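PDB 6OUX: threonine phosphate decarboxylase-like enzyme from Sulfurospirillum multivorans, which decarboxylates L-serine O-phosphate to ethanolamine O-phosphate with pyridoxal phosphate as cofactor, supplying the linker precursor of norcobamides. Local coordinates for residues E219-C223 against R299-K304; E305-F309 against G372-N378. One frame throughout, in Å; residues are numbered along the deposited sequence.

Contact 1: E219-C223 against R299-K304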
ATOM      1  N   GLU A 219      14.513 -21.316 -27.521  1.00 28.17           N
ATOM      2  CA  GLU A 219      15.886 -21.194 -27.010  1.00 28.49           C
ATOM      3  C   GLU A 219      16.402 -19.761 -26.951  1.00 23.99           C
ATOM      4  O   GLU A 219      17.264 -19.441 -26.144  1.00 22.50           O
ATOM      5  CB  GLU A 219      16.844 -22.052 -27.841  1.00 37.71           C
ATOM      6  CG  GLU A 219      16.818 -23.510 -27.446  1.00 41.93           C
ATOM      7  CD  GLU A 219      17.531 -23.755 -26.121  1.00 50.14           C
ATOM      8  OE1 GLU A 219      16.854 -23.836 -25.059  1.00 58.12           O
ATOM      9  OE2 GLU A 219      18.783 -23.858 -26.144  1.00 60.33           O
ATOM     10  N   ALA A 220      15.874 -18.892 -27.779  1.00 22.43           N
ATOM     11  CA  ALA A 220      16.252 -17.490 -27.762  1.00 23.79           C
ATOM     12  C   ALA A 220      15.746 -16.806 -26.486  1.00 21.28           C
ATOM     13  O   ALA A 220      16.077 -15.701 -26.270  1.00 19.29           O
ATOM     14  CB  ALA A 220      15.643 -16.788 -28.967  1.00 26.44           C
ATOM     15  N   LEU A 221      14.911 -17.471 -25.674  1.00 18.28           N
ATOM     16  CA  LEU A 221      14.349 -16.859 -24.480  1.00 17.10           C
ATOM     17  C   LEU A 221      13.555 -15.591 -24.792  1.00 15.63           C
ATOM     18  O   LEU A 221      13.681 -14.571 -24.156  1.00 17.69           O
ATOM     19  CB  LEU A 221      15.416 -16.632 -23.423  1.00 17.02           C
ATOM     20  CG  LEU A 221      16.341 -17.818 -23.084  1.00 17.70           C
ATOM     21  CD1 LEU A 221      17.342 -17.377 -22.052  1.00 18.87           C
ATOM     22  CD2 LEU A 221      15.667 -19.119 -22.626  1.00 20.07           C
ATOM     23  N   THR A 222      12.661 -15.700 -25.737  1.00 16.51           N
ATOM     24  CA  THR A 222      11.682 -14.642 -26.041  1.00 19.15           C
ATOM     25  C   THR A 222      10.779 -14.411 -24.816  1.00 17.47           C
ATOM     26  O   THR A 222      10.248 -15.376 -24.257  1.00 20.16           O
ATOM     27  CB  THR A 222      10.839 -15.009 -27.287  1.00 21.82           C
ATOM     28  OG1 THR A 222      11.689 -15.396 -28.376  1.00 24.16           O
ATOM     29  CG2 THR A 222       9.967 -13.808 -27.759  1.00 23.21           C
ATOM     30  N   CYS A 223      10.645 -13.167 -24.356  1.00 15.96           N
ATOM     31  CA  CYS A 223       9.857 -12.893 -23.155  1.00 16.71           C
ATOM     32  C   CYS A 223       8.411 -13.262 -23.476  1.00 17.40           C
ATOM     33  O   CYS A 223       7.910 -12.922 -24.522  1.00 18.07           O
ATOM     34  CB  CYS A 223       9.924 -11.464 -22.733  1.00 17.40           C
ATOM     35  SG  CYS A 223       9.200 -11.170 -21.107  1.00 20.75           S
ATOM     36  N   ARG A 299      16.973 -10.478 -17.109  1.00 10.30           N
ATOM     37  CA  ARG A 299      15.944 -11.523 -17.093  1.00 11.14           C
ATOM     38  C   ARG A 299      16.521 -12.784 -17.750  1.00 11.14           C
ATOM     39  O   ARG A 299      16.502 -13.823 -17.150  1.00 10.57           O
ATOM     40  CB  ARG A 299      14.743 -11.009 -17.852  1.00 11.82           C
ATOM     41  CG  ARG A 299      13.514 -11.925 -17.813  1.00 11.92           C
ATOM     42  CD  ARG A 299      12.350 -11.489 -18.667  1.00 12.90           C
ATOM     43  NE  ARG A 299      12.719 -11.551 -20.081  1.00 14.34           N
ATOM     44  CZ  ARG A 299      12.761 -12.656 -20.844  1.00 16.05           C
ATOM     45  NH1 ARG A 299      12.363 -13.854 -20.390  1.00 14.37           N
ATOM     46  NH2 ARG A 299      13.141 -12.543 -22.113  1.00 17.71           N
ATOM     47  N   LYS A 300      17.126 -12.640 -18.926  1.00 11.07           N
ATOM     48  CA  LYS A 300      17.753 -13.755 -19.607  1.00 12.35           C
ATOM     49  C   LYS A 300      18.943 -14.345 -18.878  1.00 11.42           C
ATOM     50  O   LYS A 300      19.080 -15.556 -18.837  1.00 11.49           O
ATOM     51  CB  LYS A 300      18.169 -13.436 -21.042  1.00 13.53           C
ATOM     52  CG  LYS A 300      17.019 -13.160 -21.965  1.00 15.91           C
ATOM     53  CD  LYS A 300      17.436 -13.230 -23.439  1.00 18.62           C
ATOM     54  CE  LYS A 300      17.668 -11.891 -24.063  1.00 22.66           C
ATOM     55  NZ  LYS A 300      16.708 -11.537 -25.149  1.00 22.01           N
ATOM     56  N   GLN A 301      19.745 -13.489 -18.248  1.00 10.36           N
ATOM     57  CA  GLN A 301      20.835 -13.934 -17.417  1.00 11.24           C
ATOM     58  C   GLN A 301      20.347 -14.767 -16.262  1.00 10.90           C
ATOM     59  O   GLN A 301      20.936 -15.827 -15.939  1.00 10.11           O
ATOM     60  CB  GLN A 301      21.590 -12.690 -16.922  1.00 11.17           C
ATOM     61  CG  GLN A 301      22.702 -12.873 -15.928  1.00 12.93           C
ATOM     62  CD  GLN A 301      23.315 -11.536 -15.534  1.00 14.01           C
ATOM     63  OE1 GLN A 301      22.630 -10.489 -15.516  1.00 16.37           O
ATOM     64  NE2 GLN A 301      24.566 -11.559 -15.188  1.00 15.42           N
ATOM     65  N   TYR A 302      19.294 -14.288 -15.597  1.00 11.35           N
ATOM     66  CA  TYR A 302      18.682 -15.030 -14.511  1.00 12.10           C
ATOM     67  C   TYR A 302      18.071 -16.390 -14.958  1.00 11.66           C
ATOM     68  O   TYR A 302      18.235 -17.394 -14.262  1.00 10.97           O
ATOM     69  CB  TYR A 302      17.630 -14.200 -13.783  1.00 12.27           C
ATOM     70  CG  TYR A 302      17.136 -14.880 -12.526  1.00 14.03           C
ATOM     71  CD1 TYR A 302      17.907 -15.040 -11.415  1.00 15.26           C
ATOM     72  CD2 TYR A 302      15.876 -15.422 -12.493  1.00 19.01           C
ATOM     73  CE1 TYR A 302      17.434 -15.692 -10.276  1.00 15.28           C
ATOM     74  CE2 TYR A 302      15.395 -16.074 -11.368  1.00 18.98           C
ATOM     75  CZ  TYR A 302      16.161 -16.166 -10.251  1.00 17.98           C
ATOM     76  OH  TYR A 302      15.613 -16.833  -9.181  1.00 19.10           O
ATOM     77  N   ILE A 303      17.365 -16.433 -16.068  1.00 11.28           N
ATOM     78  CA  ILE A 303      16.876 -17.719 -16.556  1.00 11.35           C
ATOM     79  C   ILE A 303      18.047 -18.687 -16.831  1.00 12.82           C
ATOM     80  O   ILE A 303      17.967 -19.914 -16.484  1.00 12.11           O
ATOM     81  CB  ILE A 303      16.065 -17.542 -17.832  1.00 11.31           C
ATOM     82  CG1 ILE A 303      14.770 -16.813 -17.536  1.00 11.35           C
ATOM     83  CG2 ILE A 303      15.822 -18.844 -18.590  1.00 10.96           C
ATOM     84  CD1 ILE A 303      14.038 -16.388 -18.787  1.00 11.76           C
ATOM     85  N   LYS A 304      19.137 -18.173 -17.403  1.00 12.87           N
ATOM     86  CA  LYS A 304      20.295 -19.038 -17.694  1.00 14.05           C
ATOM     87  C   LYS A 304      20.884 -19.563 -16.410  1.00 13.55           C
ATOM     88  O   LYS A 304      21.196 -20.751 -16.309  1.00 11.42           O
ATOM     89  CB  LYS A 304      21.348 -18.380 -18.582  1.00 15.55           C
ATOM     90  CG  LYS A 304      20.866 -18.202 -20.022  1.00 17.47           C
ATOM     91  CD  LYS A 304      21.889 -17.458 -20.889  1.00 18.64           C
ATOM     92  CE  LYS A 304      21.185 -16.963 -22.159  1.00 22.19           C
ATOM     93  NZ  LYS A 304      21.972 -15.950 -22.891  1.00 25.24           N
TER
HETATM   94  O   HOH W   1      17.984 -13.787 -26.464  1.00 43.82           O
HETATM   95  O   HOH W   2      11.855 -16.287 -21.966  1.00 10.70           O
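Leu221 and Lys300 mark the closest approach of the two backbones, 6.7 Å between their CA atoms, where the irregular segment 219-223 runs beside the helical turn 299-304. Leu221 itself has a left-handed backbone conformation, and its carbonyl is taken by the helix: Arg299 NH2 donates to Leu221 O at 2.9 Å, nearly straight at 161°, with the oxygen lying in the guanidinium plane. The Arg299 chain leaves the helix extended and bends at chi3 (66°), which turns the flat group against the loop. Cys223 then covers one face of that group, its CB 3.4 Å from Arg299 NH2 and set toward the rim, while its sulfur lies 3.7 Å from Arg299 NE. At another edge, a water that accepts from Arg299 NH1 links it to Thr222 O. Beside this polar grip the Leu221 side chain reaches onto the helix: CD2 meets Ile303 CG2 at 4.0 Å, CD1 rests on Lys304 CE at 3.9 Å, and CB packs against the aliphatic run of Lys300. Lys300, bent at chi3 and chi4, sends NZ out beside the loop, where a second water, 2.9 Å from NZ, links it to Ala220 O. The arginine has further partners, a salt bridge to Glu296 one turn earlier and a hydrogen bond from NH1 to His213 O, and Tyr216 packs on both Leu221 and Ile303. The contact thus fastens the long loop that leaves strand 204-208 of the seven-stranded sheet for helix 227-232 to the flank of helix 289-314.

Contact 2: E305-F309 against G372-N378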
ATOM      1  N   GLU A 305      20.954 -18.726 -15.373  1.00 13.72           N
ATOM      2  CA  GLU A 305      21.418 -19.227 -14.138  1.00 14.26           C
ATOM      3  C   GLU A 305      20.463 -20.254 -13.481  1.00 14.91           C
ATOM      4  O   GLU A 305      20.974 -21.205 -12.903  1.00 14.65           O
ATOM      5  CB  GLU A 305      21.758 -18.057 -13.189  1.00 16.49           C
ATOM      6  CG  GLU A 305      22.247 -18.393 -11.815  1.00 17.47           C
ATOM      7  CD  GLU A 305      23.350 -19.450 -11.760  1.00 19.15           C
ATOM      8  OE1 GLU A 305      24.221 -19.401 -12.681  1.00 18.30           O
ATOM      9  OE2 GLU A 305      23.319 -20.319 -10.795  1.00 16.76           O
ATOM     10  N   MET A 306      19.150 -19.984 -13.458  1.00 13.02           N
ATOM     11  CA  MET A 306      18.157 -20.924 -12.937  1.00 14.15           C
ATOM     12  C   MET A 306      18.326 -22.295 -13.606  1.00 13.20           C
ATOM     13  O   MET A 306      18.178 -23.328 -12.937  1.00 14.36           O
ATOM     14  CB  MET A 306      16.718 -20.468 -13.218  1.00 15.04           C
ATOM     15  CG  MET A 306      16.120 -19.506 -12.203  1.00 16.88           C
ATOM     16  SD  MET A 306      16.006 -20.054 -10.492  1.00 15.52           S
ATOM     17  CE  MET A 306      15.588 -21.629 -10.491  1.00 12.76           C
ATOM     18  N   CYS A 307      18.483 -22.306 -14.912  1.00 13.52           N
ATOM     19  CA  CYS A 307      18.730 -23.567 -15.639  1.00 17.37           C
ATOM     20  C   CYS A 307      19.974 -24.267 -15.084  1.00 15.75           C
ATOM     21  O   CYS A 307      19.942 -25.447 -14.791  1.00 15.42           O
ATOM     22  CB  CYS A 307      18.841 -23.319 -17.106  1.00 16.69           C
ATOM     23  SG  CYS A 307      17.282 -22.879 -17.895  1.00 22.99           S
ATOM     24  N   ARG A 308      21.039 -23.508 -14.856  1.00 16.16           N
ATOM     25  CA  ARG A 308      22.274 -24.078 -14.299  1.00 18.02           C
ATOM     26  C   ARG A 308      22.114 -24.606 -12.871  1.00 17.13           C
ATOM     27  O   ARG A 308      22.584 -25.681 -12.547  1.00 16.27           O
ATOM     28  CB  ARG A 308      23.380 -23.051 -14.415  1.00 21.10           C
ATOM     29  CG  ARG A 308      24.771 -23.563 -14.146  1.00 26.08           C
ATOM     30  CD  ARG A 308      25.665 -22.433 -13.611  1.00 29.27           C
ATOM     31  NE  ARG A 308      26.457 -23.027 -12.537  1.00 42.40           N
ATOM     32  CZ  ARG A 308      26.232 -22.976 -11.221  1.00 42.87           C
ATOM     33  NH1 ARG A 308      27.079 -23.627 -10.429  1.00 52.17           N
ATOM     34  NH2 ARG A 308      25.268 -22.246 -10.671  1.00 40.64           N
ATOM     35  N   PHE A 309      21.454 -23.830 -12.018  1.00 15.23           N
ATOM     36  CA  PHE A 309      21.106 -24.241 -10.730  1.00 16.07           C
ATOM     37  C   PHE A 309      20.270 -25.569 -10.737  1.00 17.27           C
ATOM     38  O   PHE A 309      20.582 -26.495  -9.966  1.00 17.24           O
ATOM     39  CB  PHE A 309      20.331 -23.093 -10.054  1.00 15.92           C
ATOM     40  CG  PHE A 309      20.004 -23.302  -8.615  1.00 16.12           C
ATOM     41  CD1 PHE A 309      20.934 -23.815  -7.708  1.00 15.89           C
ATOM     42  CD2 PHE A 309      18.782 -22.842  -8.109  1.00 16.84           C
ATOM     43  CE1 PHE A 309      20.615 -23.949  -6.372  1.00 14.97           C
ATOM     44  CE2 PHE A 309      18.492 -22.934  -6.765  1.00 16.40           C
ATOM     45  CZ  PHE A 309      19.404 -23.478  -5.901  1.00 16.36           C
ATOM     46  N   GLY A 372      15.917 -19.082  -6.558  1.00 14.94           N
ATOM     47  CA  GLY A 372      17.171 -19.083  -7.293  1.00 15.22           C
ATOM     48  C   GLY A 372      17.845 -17.773  -6.999  1.00 16.13           C
ATOM     49  O   GLY A 372      17.165 -16.729  -6.968  1.00 14.33           O
ATOM     50  N   ARG A 373      19.132 -17.840  -6.631  1.00 16.42           N
ATOM     51  CA  ARG A 373      19.924 -16.637  -6.325  1.00 17.81           C
ATOM     52  C   ARG A 373      20.981 -16.325  -7.423  1.00 15.97           C
ATOM     53  O   ARG A 373      20.793 -16.674  -8.601  1.00 15.61           O
ATOM     54  CB  ARG A 373      20.566 -16.780  -4.934  1.00 19.94           C
ATOM     55  CG  ARG A 373      19.603 -17.069  -3.809  1.00 23.02           C
ATOM     56  CD  ARG A 373      18.287 -16.332  -3.867  1.00 26.08           C
ATOM     57  NE  ARG A 373      18.446 -14.896  -3.774  1.00 30.87           N
ATOM     58  CZ  ARG A 373      17.528 -14.017  -4.177  1.00 37.22           C
ATOM     59  NH1 ARG A 373      16.327 -14.421  -4.683  1.00 34.68           N
ATOM     60  NH2 ARG A 373      17.810 -12.720  -4.065  1.00 35.13           N
ATOM     61  N   THR A 374      22.081 -15.689  -7.046  1.00 16.26           N
ATOM     62  CA  THR A 374      23.148 -15.447  -7.969  1.00 16.61           C
ATOM     63  C   THR A 374      23.886 -16.782  -8.149  1.00 17.03           C
ATOM     64  O   THR A 374      23.727 -17.725  -7.327  1.00 16.68           O
ATOM     65  CB  THR A 374      24.146 -14.391  -7.408  1.00 18.58           C
ATOM     66  OG1 THR A 374      24.746 -14.881  -6.202  1.00 17.47           O
ATOM     67  CG2 THR A 374      23.449 -13.046  -7.103  1.00 17.64           C
ATOM     68  N   ARG A 375      24.772 -16.835  -9.135  1.00 17.22           N
ATOM     69  CA  ARG A 375      25.564 -18.032  -9.373  1.00 19.41           C
ATOM     70  C   ARG A 375      26.354 -18.447  -8.152  1.00 20.20           C
ATOM     71  O   ARG A 375      26.394 -19.628  -7.854  1.00 17.28           O
ATOM     72  CB  ARG A 375      26.461 -17.955 -10.636  1.00 23.46           C
ATOM     73  CG  ARG A 375      27.100 -19.318 -11.005  1.00 26.82           C
ATOM     74  CD  ARG A 375      28.165 -19.269 -12.091  1.00 31.85           C
ATOM     75  NE  ARG A 375      27.585 -18.796 -13.343  1.00 39.14           N
ATOM     76  CZ  ARG A 375      27.954 -17.689 -14.002  1.00 41.56           C
ATOM     77  NH1 ARG A 375      28.962 -16.914 -13.573  1.00 48.39           N
ATOM     78  NH2 ARG A 375      27.302 -17.350 -15.102  1.00 37.81           N
ATOM     79  N   GLU A 376      26.992 -17.485  -7.466  1.00 22.27           N
ATOM     80  CA  GLU A 376      27.810 -17.792  -6.292  1.00 24.68           C
ATOM     81  C   GLU A 376      26.959 -18.368  -5.157  1.00 20.53           C
ATOM     82  O   GLU A 376      27.312 -19.357  -4.530  1.00 17.97           O
ATOM     83  CB  GLU A 376      28.541 -16.531  -5.793  1.00 31.13           C
ATOM     84  CG  GLU A 376      30.059 -16.626  -5.958  1.00 38.27           C
ATOM     85  CD  GLU A 376      30.701 -15.252  -6.114  1.00 48.46           C
ATOM     86  OE1 GLU A 376      31.418 -14.814  -5.170  1.00 53.37           O
ATOM     87  OE2 GLU A 376      30.477 -14.622  -7.191  1.00 50.47           O
ATOM     88  N   GLU A 377      25.815 -17.742  -4.932  1.00 18.72           N
ATOM     89  CA  GLU A 377      24.916 -18.193  -3.893  1.00 18.45           C
ATOM     90  C   GLU A 377      24.342 -19.566  -4.240  1.00 16.05           C
ATOM     91  O   GLU A 377      24.243 -20.432  -3.349  1.00 18.74           O
ATOM     92  CB  GLU A 377      23.850 -17.142  -3.628  1.00 18.81           C
ATOM     93  CG  GLU A 377      24.432 -15.903  -2.956  1.00 21.54           C
ATOM     94  CD  GLU A 377      23.414 -14.863  -2.635  1.00 25.48           C
ATOM     95  OE1 GLU A 377      23.516 -14.201  -1.620  1.00 35.77           O
ATOM     96  OE2 GLU A 377      22.546 -14.630  -3.457  1.00 32.22           O
ATOM     97  N   ASN A 378      23.951 -19.797  -5.486  1.00 14.61           N
ATOM     98  CA  ASN A 378      23.448 -21.098  -5.864  1.00 14.18           C
ATOM     99  C   ASN A 378      24.478 -22.162  -5.607  1.00 15.19           C
ATOM    100  O   ASN A 378      24.127 -23.226  -5.138  1.00 15.17           O
ATOM    101  CB  ASN A 378      22.953 -21.160  -7.316  1.00 14.69           C
ATOM    102  CG  ASN A 378      21.674 -20.303  -7.534  1.00 14.84           C
ATOM    103  OD1 ASN A 378      20.991 -19.969  -6.568  1.00 13.87           O
ATOM    104  ND2 ASN A 378      21.451 -19.864  -8.731  1.00 14.31           N
TER
HETATM  105  O   HOH W   3      24.641 -18.350 -14.806  1.00 24.29           O
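With CG anti to the backbone N (chi1 179°) and a bend at chi2 (48°), Glu305 swings its carboxylate over the first turn of helix 375-388, while Asn378, its CG beside its own backbone N, brings its amide in from the opposite direction. Asn378 ND2 donates to Glu305 OE2 at 2.8 Å, in the amide plane and onto the anti lone pair; Arg308 NH2 takes the syn lone pair of the same oxygen at 2.7 Å, giving a salt bridge within the helix. The other oxygen, OE1, forms a long salt bridge of 3.5 Å with Arg375 NE. Arg375 CG lies over one face of the Arg308 guanidinium, and the two guanidinium planes stand nearly perpendicular. The Asn378 amide is stacked on Phe309, planes 11° apart and CG offset toward the rim of the ring, and Asn378 OD1 accepts from Arg373 N at 2.8 Å. An alanine in place of Glu305 would probably leave both arginines without their shared counter-charge and Asn378 ND2 without its strong acceptor. Met306 SD sits 3.5 Å from Gly372 CA, a spot with no room for a side chain. Thr374 takes the N-cap position of helix 375-388. This is a salt-bridge network at a helix-helix junction in a member of the aminotransferase class I and II family, just after strand 367-371, which carries Arg369, a probable substrate-binding residue.

Helix 289-314 serves both contacts: 299-304 meets a loop in contact 1, and the next turn, 305-309, meets the start of helix 375-388 in contact 2. Their centres are 13 Å apart, and Tyr302 bridges them, its OH 2.7 Å from Gly372 O in a probable hydrogen bond. Contact 1 is only partly buried and ties a loop to the helix through a backbone carbonyl, waters and a leucine. Contact 2 is mostly buried and works through side chains, with a carboxylate gathering an amide and two arginines. The helix therefore joins the loop following a strand of the seven-stranded sheet to the element following a strand of the five-stranded one.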